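Local coordinates for microcompartments protein (Desulfitobacterium hafniense, PDB 3NWG), which probably serves as a tandem BMC-domain building block in the protein shell of a bacterial microcompartment, at residues I5-V10 with I43-G48; A27-L32 with A51-S56; T92-L97 with T139-V144. All coordinates share one frame; numbering follows the deposited sequence.

Contact 1: residues I5-V10 with I43-G48; sequences IGLVEV and IVLICG
The flat peptide groups of Gly6 and Val8 meet those of Ile46 and Val44 edge to edge, with Ile5, Leu7, Glu9, Ile43, Leu45 and Cys47 on one face of the ladder and Val8, Val44 and Ile46 on the other; strand 29-36 borders the outer edge of 43-48, and strand 68-74 that of 5-10. Each hydrogen-bonded pair is joined twice: Gly6 N to Ile46 O at 2.9 Å with Ile46 N returning to Gly6 O, and Val44 N to Val8 O at 2.8 Å with Val8 N returning to Val44 O. The donor Gly6 N is tilted 27° from the Ile46 carbonyl plane, whereas Val8 N and Ile46 N lie in the carbonyl planes of their acceptors.

On the first face Leu45 turns its CG anti to its own carbonyl carbon (chi1 -74°), which brings CD2 over toward strand 5-10, 3.6 Å from Leu7 CD1. Ile5 CD1, two residues back on its strand, comes to the same Leu45 CD2 at 4.1 Å. Glu9 and Ile43 lie side by side and point the same way, Glu9 CG beside Ile43 CG2. Ile105 and Ile109 of helix 105-117 cover this face; on the other, from helix 13-26, Met23 packs on Val8 and Val44, and Ala20 on Val44. The pair forms the buried centre of the four-stranded antiparallel sheet, order 2-3-1-4, of a BMC domain.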
loop_
_atom_site.group_PDB
_atom_site.type_symbol
_atom_site.label_atom_id
_atom_site.label_comp_id
_atom_site.label_asym_id
_atom_site.label_seq_id
_atom_site.Cartn_x
_atom_site.Cartn_y
_atom_site.Cartn_z
ATOM N N ILE A 5 6.088 -28.593 10.184
ATOM C CA ILE A 5 5.076 -27.663 9.675
ATOM C C ILE A 5 3.738 -28.401 9.499
ATOM O O ILE A 5 3.710 -29.554 9.030
ATOM C CB ILE A 5 5.527 -26.971 8.355
ATOM C CG1 ILE A 5 4.469 -25.977 7.864
ATOM C CG2 ILE A 5 5.816 -28.000 7.288
ATOM C CD1 ILE A 5 4.947 -25.050 6.784
ATOM N N GLY A 6 2.650 -27.739 9.903
ATOM C CA GLY A 6 1.305 -28.287 9.793
ATOM C C GLY A 6 0.387 -27.359 9.027
ATOM O O GLY A 6 0.484 -26.134 9.151
ATOM N N LEU A 7 -0.504 -27.950 8.237
ATOM C CA LEU A 7 -1.429 -27.201 7.406
ATOM C C LEU A 7 -2.837 -27.724 7.542
ATOM O O LEU A 7 -3.083 -28.922 7.413
ATOM C CB LEU A 7 -1.033 -27.312 5.924
ATOM C CG LEU A 7 -2.134 -26.946 4.928
ATOM C CD1 LEU A 7 -2.138 -25.445 4.662
ATOM C CD2 LEU A 7 -2.011 -27.722 3.644
ATOM N N VAL A 8 -3.773 -26.819 7.770
ATOM C CA VAL A 8 -5.169 -27.170 7.673
ATOM C C VAL A 8 -5.809 -26.263 6.628
ATOM O O VAL A 8 -5.628 -25.038 6.659
ATOM C CB VAL A 8 -5.882 -27.129 9.056
ATOM C CG1 VAL A 8 -7.377 -27.312 8.911
ATOM C CG2 VAL A 8 -5.357 -28.223 9.964
ATOM N N GLU A 9 -6.509 -26.883 5.672
ATOM C CA GLU A 9 -7.335 -26.155 4.712
ATOM C C GLU A 9 -8.829 -26.359 4.991
ATOM O O GLU A 9 -9.294 -27.488 5.133
ATOM C CB GLU A 9 -6.996 -26.563 3.284
ATOM C CG GLU A 9 -5.778 -25.843 2.693
ATOM C CD GLU A 9 -5.376 -26.387 1.321
ATOM O OE1 GLU A 9 -4.170 -26.651 1.105
ATOM O OE2 GLU A 9 -6.272 -26.574 0.468
ATOM N N VAL A 10 -9.562 -25.249 5.067
ATOM C CA VAL A 10 -10.956 -25.237 5.502
ATOM C C VAL A 10 -11.824 -24.542 4.463
ATOM O O VAL A 10 -11.403 -23.579 3.832
ATOM C CB VAL A 10 -11.132 -24.489 6.857
ATOM C CG1 VAL A 10 -12.554 -24.580 7.347
ATOM C CG2 VAL A 10 -10.197 -25.046 7.926
ATOM N N ILE A 43 -6.771 -21.109 4.795
ATOM C CA ILE A 43 -5.660 -21.983 5.102
ATOM C C ILE A 43 -4.970 -21.541 6.377
ATOM O O ILE A 43 -4.881 -20.343 6.671
ATOM C CB ILE A 43 -4.638 -22.109 3.917
ATOM C CG1 ILE A 43 -3.736 -20.874 3.790
ATOM C CG2 ILE A 43 -5.333 -22.425 2.602
ATOM C CD1 ILE A 43 -2.288 -21.152 4.183
ATOM N N VAL A 44 -4.506 -22.523 7.142
ATOM C CA VAL A 44 -3.706 -22.241 8.320
ATOM C C VAL A 44 -2.432 -23.039 8.242
ATOM O O VAL A 44 -2.445 -24.248 7.995
ATOM C CB VAL A 44 -4.464 -22.533 9.651
ATOM C CG1 VAL A 44 -3.635 -22.135 10.853
ATOM C CG2 VAL A 44 -5.805 -21.803 9.677
ATOM N N LEU A 45 -1.331 -22.326 8.424
ATOM C CA LEU A 45 -0.005 -22.919 8.482
ATOM C C LEU A 45 0.633 -22.545 9.802
ATOM O O LEU A 45 0.632 -21.379 10.208
ATOM C CB LEU A 45 0.882 -22.415 7.344
ATOM C CG LEU A 45 0.631 -22.917 5.930
ATOM C CD1 LEU A 45 1.382 -22.043 4.951
ATOM C CD2 LEU A 45 1.078 -24.363 5.783
ATOM N N ILE A 46 1.203 -23.548 10.451
ATOM C CA ILE A 46 1.838 -23.383 11.749
ATOM C C ILE A 46 3.124 -24.198 11.802
ATOM O O ILE A 46 3.337 -25.111 10.992
ATOM C CB ILE A 46 0.903 -23.854 12.863
ATOM C CG1 ILE A 46 0.272 -25.188 12.451
ATOM C CG2 ILE A 46 -0.193 -22.819 13.093
ATOM C CD1 ILE A 46 0.140 -26.189 13.540
ATOM N N CYS A 47 3.982 -23.864 12.752
ATOM C CA CYS A 47 5.208 -24.607 12.927
ATOM C C CYS A 47 5.553 -24.696 14.411
ATOM O O CYS A 47 5.258 -23.791 15.185
ATOM C CB CYS A 47 6.347 -23.951 12.135
ATOM S SG CYS A 47 7.035 -22.475 12.928
ATOM N N GLY A 48 6.179 -25.801 14.787
ATOM C CA GLY A 48 6.654 -26.035 16.149
ATOM C C GLY A 48 7.323 -27.395 16.168
ATOM O O GLY A 48 7.755 -27.880 15.125
#

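Contact 2: residues A27-L32 with A51-S56; sequences AQVDLL and AAVQSS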
loop_
_atom_site.group_PDB
_atom_site.type_symbol
_atom_site.label_atom_id
_atom_site.label_comp_id
_atom_site.label_asym_id
_atom_site.label_seq_id
_atom_site.Cartn_x
_atom_site.Cartn_y
_atom_site.Cartn_z
ATOM N N ALA A 27 -1.260 -26.122 21.728
ATOM C CA ALA A 27 0.122 -26.493 22.017
ATOM C C ALA A 27 1.007 -25.303 21.660
ATOM O O ALA A 27 0.513 -24.353 21.061
ATOM C CB ALA A 27 0.516 -27.729 21.208
ATOM N N GLN A 28 2.293 -25.333 22.042
ATOM C CA GLN A 28 3.233 -24.262 21.681
ATOM C C GLN A 28 3.610 -24.347 20.209
ATOM O O GLN A 28 4.562 -25.040 19.839
ATOM C CB GLN A 28 4.503 -24.264 22.554
ATOM C CG GLN A 28 4.523 -23.256 23.767
ATOM C CD GLN A 28 4.084 -21.796 23.418
ATOM O OE1 GLN A 28 4.301 -21.293 22.291
ATOM N NE2 GLN A 28 3.465 -21.121 24.402
ATOM N N VAL A 29 2.835 -23.662 19.380
ATOM C CA VAL A 29 3.126 -23.540 17.953
ATOM C C VAL A 29 3.109 -22.063 17.561
ATOM O O VAL A 29 2.467 -21.244 18.227
ATOM C CB VAL A 29 2.138 -24.354 17.034
ATOM C CG1 VAL A 29 2.255 -25.865 17.279
ATOM C CG2 VAL A 29 0.706 -23.882 17.199
ATOM N N ASP A 30 3.837 -21.724 16.501
ATOM C CA ASP A 30 3.794 -20.384 15.947
ATOM C C ASP A 30 2.930 -20.411 14.703
ATOM O O ASP A 30 2.924 -21.401 13.963
ATOM C CB ASP A 30 5.210 -19.884 15.619
ATOM C CG ASP A 30 5.959 -19.316 16.857
ATOM O OD1 ASP A 30 5.540 -19.521 18.019
ATOM O OD2 ASP A 30 6.996 -18.651 16.655
ATOM N N LEU A 31 2.184 -19.334 14.488
ATOM C CA LEU A 31 1.422 -19.162 13.256
ATOM C C LEU A 31 2.293 -18.581 12.146
ATOM O O LEU A 31 2.933 -17.536 12.316
ATOM C CB LEU A 31 0.223 -18.257 13.498
ATOM C CG LEU A 31 -0.744 -18.017 12.344
ATOM C CD1 LEU A 31 -1.572 -19.272 12.021
ATOM C CD2 LEU A 31 -1.647 -16.852 12.714
ATOM N N LEU A 32 2.320 -19.274 11.016
ATOM C CA LEU A 32 3.014 -18.802 9.826
ATOM C C LEU A 32 2.065 -18.024 8.924
ATOM O O LEU A 32 2.391 -16.939 8.440
ATOM C CB LEU A 32 3.572 -19.987 9.040
ATOM C CG LEU A 32 4.603 -20.852 9.736
ATOM C CD1 LEU A 32 4.766 -22.137 8.959
ATOM C CD2 LEU A 32 5.904 -20.101 9.831
ATOM N N ALA A 51 5.408 -33.072 17.922
ATOM C CA ALA A 51 4.246 -33.397 18.736
ATOM C C ALA A 51 3.316 -32.186 18.918
ATOM O O ALA A 51 2.102 -32.344 18.926
ATOM C CB ALA A 51 4.683 -33.972 20.087
ATOM N N ALA A 52 3.891 -30.993 19.050
ATOM C CA ALA A 52 3.118 -29.764 19.184
ATOM C C ALA A 52 2.294 -29.494 17.917
ATOM O O ALA A 52 1.091 -29.232 17.992
ATOM C CB ALA A 52 4.030 -28.587 19.522
ATOM N N VAL A 53 2.930 -29.606 16.752
ATOM C CA VAL A 53 2.218 -29.484 15.477
ATOM C C VAL A 53 1.131 -30.567 15.333
ATOM O O VAL A 53 0.057 -30.311 14.783
ATOM C CB VAL A 53 3.193 -29.499 14.263
ATOM C CG1 VAL A 53 2.451 -29.603 12.942
ATOM C CG2 VAL A 53 4.063 -28.261 14.265
ATOM N N GLN A 54 1.376 -31.764 15.848
ATOM C CA GLN A 54 0.370 -32.807 15.715
ATOM C C GLN A 54 -0.882 -32.500 16.516
ATOM O O GLN A 54 -1.991 -32.829 16.076
ATOM C CB GLN A 54 0.913 -34.178 16.094
ATOM C CG GLN A 54 -0.174 -35.259 16.100
ATOM C CD GLN A 54 -0.704 -35.571 14.701
ATOM O OE1 GLN A 54 -0.059 -36.307 13.949
ATOM N NE2 GLN A 54 -1.875 -35.012 14.347
ATOM N N SER A 55 -0.714 -31.863 17.677
ATOM C CA SER A 55 -1.857 -31.551 18.539
ATOM C C SER A 55 -2.642 -30.404 17.926
ATOM O O SER A 55 -3.876 -30.424 17.858
ATOM C CB SER A 55 -1.388 -31.157 19.932
ATOM O OG SER A 55 -0.534 -32.147 20.476
ATOM N N SER A 56 -1.893 -29.405 17.477
ATOM C CA SER A 56 -2.443 -28.241 16.844
ATOM C C SER A 56 -3.282 -28.636 15.618
ATOM O O SER A 56 -4.433 -28.197 15.484
ATOM C CB SER A 56 -1.294 -27.330 16.461
ATOM O OG SER A 56 -1.727 -26.049 16.073
#
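Val29 holds CG1 anti to its carbonyl carbon (chi1 -64°), and this rotation turns both its methyls to the helix 51-56. CG1 settles over the backbone at Ala52, 3.6 Å from Ala52 O, and also meets the methyl of that residue. CG2 goes to the next turn, 3.4 Å from Ser56 OG. On the helix side Ser56 carries OG anti to the backbone N (chi1 -168°), and the hydroxyl, lying beside the valine methyl, makes its hydrogen bond elsewhere, to Met23 O in helix 13-26. The Ser56 hydroxyl is thus buried yet satisfied, although its neighbour across this contact is apolar.

In the BMC fold this is the place where the chain leaving helix 13-26 enters strand 29-36 beside helix 50-64, which packs on the same sheet. The strand and helix segments run at 66° to each other.

Ala52 is the centre of the helix surface used here. Its CB is 4.0 Å from Ala27 CB and is also approached by Gln28 O at 3.6 Å. Ala27 CB in turn reaches Ser55 CB, one turn further along the helix. Small side chains at Ala27 and Ala52 let the two backbones come close, with their CA atoms 5.3 Å apart. Gln28 makes the change of direction as the centre of an inverse gamma turn, closed by a weak bond from Val29 N to Ala27 O. At Val29, an alanine here would remove both methyls and is likely to open a gap between the strand and the helix, leaving Ala52 CB and the CB of Ser56 without that packing. Beyond the turn, Asp30 packs on Pro90 of a second subunit, while the Gln28 side chain approaches a bound glycerol.

Contact 3: residues T92-L97 with T139-V144; sequences TLIKAL and TLTGDV
Gly142 O accepts the backbone bond of this contact, from Ala96 N at 3.0 Å, and the donor lies nearly in line with the carbonyl although the hydrogen bond is bent at the hydrogen (148°). The same oxygen has the CB atoms of Lys95 and Ala96 beside its donor, where the chain turns into strand 96-102.

Thr141 makes the apolar half of the contact. Its CG2 stands anti to the carbonyl carbon (chi1 46° for OG1), and in that rotation the methyl faces the 92-97 chain. There it packs against CB and CD1 of Ile94, the two side chains crossing at about a right angle, with CD1 3.6 Å away. Leu97 CD1 comes obliquely to the same methyl, Thr141 CG2, at 4.1 Å. At the other end Ala96 CB touches Val144 CG2 at 3.9 Å, where helix 144-160 begins.

Lys95 leads its extended chain away, and its NZ remains 7.0 Å from Asp143 OD1, too far for contact. Asp143 is the N-cap of that helix, and its carboxylate also bonds Ser146 OG. Pro173 lies against Ile94 and Leu97, and His174 of a third subunit packs on Leu93. The chemistry therefore rests on one backbone hydrogen bond, two CA-H...O contacts (Thr141 CA to Ala96 O, Leu97 CA to Leu140 O) and methyl packing, and charge pairing between Lys95 and Asp143 probably adds little.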
loop_
_atom_site.group_PDB
_atom_site.type_symbol
_atom_site.label_atom_id
_atom_site.label_comp_id
_atom_site.label_asym_id
_atom_site.label_seq_id
_atom_site.Cartn_x
_atom_site.Cartn_y
_atom_site.Cartn_z
ATOM N N THR A 92 18.780 -11.921 -1.371
ATOM C CA THR A 92 19.734 -12.923 -1.843
ATOM C C THR A 92 20.148 -12.601 -3.277
ATOM O O THR A 92 19.296 -12.331 -4.128
ATOM C CB THR A 92 19.161 -14.373 -1.746
ATOM O OG1 THR A 92 17.822 -14.402 -2.255
ATOM C CG2 THR A 92 19.147 -14.870 -0.291
ATOM N N LEU A 93 21.460 -12.596 -3.519
ATOM C CA LEU A 93 22.017 -12.397 -4.855
ATOM C C LEU A 93 21.563 -13.583 -5.702
ATOM O O LEU A 93 22.003 -14.722 -5.490
ATOM C CB LEU A 93 23.554 -12.311 -4.787
ATOM C CG LEU A 93 24.428 -11.803 -5.954
ATOM C CD1 LEU A 93 25.827 -11.459 -5.449
ATOM C CD2 LEU A 93 24.540 -12.796 -7.117
ATOM N N ILE A 94 20.668 -13.330 -6.648
ATOM C CA ILE A 94 20.141 -14.429 -7.436
ATOM C C ILE A 94 21.073 -14.774 -8.603
ATOM O O ILE A 94 21.474 -13.909 -9.374
ATOM C CB ILE A 94 18.631 -14.231 -7.842
ATOM C CG1 ILE A 94 18.458 -13.856 -9.302
ATOM C CG2 ILE A 94 17.880 -13.323 -6.872
ATOM C CD1 ILE A 94 18.054 -15.046 -10.121
ATOM N N LYS A 95 21.457 -16.038 -8.690
ATOM C CA LYS A 95 22.376 -16.481 -9.723
ATOM C C LYS A 95 21.530 -17.198 -10.742
ATOM O O LYS A 95 20.813 -16.547 -11.475
ATOM C CB LYS A 95 23.459 -17.385 -9.143
ATOM C CG LYS A 95 24.116 -16.811 -7.921
ATOM C CD LYS A 95 25.400 -17.537 -7.603
ATOM C CE LYS A 95 25.967 -17.047 -6.278
ATOM N NZ LYS A 95 27.389 -17.461 -6.104
ATOM N N ALA A 96 21.583 -18.525 -10.778
ATOM C CA ALA A 96 20.629 -19.295 -11.558
ATOM C C ALA A 96 19.289 -19.335 -10.805
ATOM O O ALA A 96 19.272 -19.380 -9.582
ATOM C CB ALA A 96 21.154 -20.690 -11.807
ATOM N N LEU A 97 18.177 -19.319 -11.537
ATOM C CA LEU A 97 16.861 -19.211 -10.927
ATOM C C LEU A 97 15.968 -20.413 -11.218
ATOM O O LEU A 97 15.632 -20.695 -12.367
ATOM C CB LEU A 97 16.178 -17.924 -11.384
ATOM C CG LEU A 97 14.796 -17.596 -10.816
ATOM C CD1 LEU A 97 14.877 -17.095 -9.374
ATOM C CD2 LEU A 97 14.122 -16.556 -11.678
ATOM N N THR A 139 10.627 -20.289 -5.521
ATOM C CA THR A 139 11.796 -19.906 -6.309
ATOM C C THR A 139 13.048 -20.081 -5.455
ATOM O O THR A 139 13.005 -19.900 -4.229
ATOM C CB THR A 139 11.742 -18.448 -6.806
ATOM O OG1 THR A 139 11.692 -17.566 -5.677
ATOM C CG2 THR A 139 10.539 -18.201 -7.719
ATOM N N LEU A 140 14.150 -20.443 -6.108
ATOM C CA LEU A 140 15.433 -20.609 -5.449
ATOM C C LEU A 140 16.603 -20.239 -6.370
ATOM O O LEU A 140 16.447 -20.202 -7.583
ATOM C CB LEU A 140 15.577 -22.023 -4.871
ATOM C CG LEU A 140 15.275 -23.379 -5.551
ATOM C CD1 LEU A 140 13.995 -23.437 -6.365
ATOM C CD2 LEU A 140 16.440 -23.863 -6.372
ATOM N N THR A 141 17.759 -19.930 -5.785
ATOM C CA THR A 141 18.972 -19.702 -6.559
ATOM C C THR A 141 20.158 -20.472 -6.034
ATOM O O THR A 141 20.123 -21.030 -4.944
ATOM C CB THR A 141 19.394 -18.225 -6.602
ATOM O OG1 THR A 141 19.314 -17.669 -5.284
ATOM C CG2 THR A 141 18.502 -17.473 -7.505
ATOM N N GLY A 142 21.211 -20.457 -6.845
ATOM C CA GLY A 142 22.496 -21.105 -6.591
ATOM C C GLY A 142 23.224 -21.121 -7.928
ATOM O O GLY A 142 22.778 -20.487 -8.891
ATOM N N ASP A 143 24.344 -21.830 -8.009
ATOM C CA ASP A 143 24.978 -22.037 -9.306
ATOM C C ASP A 143 24.059 -22.951 -10.132
ATOM O O ASP A 143 23.124 -23.546 -9.600
ATOM C CB ASP A 143 26.384 -22.617 -9.138
ATOM C CG ASP A 143 26.367 -24.057 -8.657
ATOM O OD1 ASP A 143 26.772 -24.285 -7.493
ATOM O OD2 ASP A 143 25.933 -24.953 -9.436
ATOM N N VAL A 144 24.312 -23.069 -11.423
ATOM C CA VAL A 144 23.362 -23.769 -12.284
ATOM C C VAL A 144 23.203 -25.257 -11.972
ATOM O O VAL A 144 22.076 -25.761 -11.957
ATOM C CB VAL A 144 23.672 -23.570 -13.767
ATOM C CG1 VAL A 144 22.485 -24.011 -14.622
ATOM C CG2 VAL A 144 23.994 -22.111 -14.026
#

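In the fold
Contacts 1 and 2 belong to the first BMC domain and meet directly: their centres are 9 Å apart, and strand 29-36 is the sheet neighbour of strand 42-48. Probable hydrogen bonds run from Leu32 N to Leu45 O and from Asp30 N to Cys47 O, while Ile46 and Ser56 pack together. Contact 3 lies on the opposite side of the chain's centre, with its centre 28 Å from that of contact 1 and 32 Å from that of contact 2. Its strands, 96-102 and 136-142, hold the central places in the second sheet that 4-10 and 42-48 hold in the first, as a tandem repeat implies. Bound glycerol lies near Gln28 and, more distantly, Thr139.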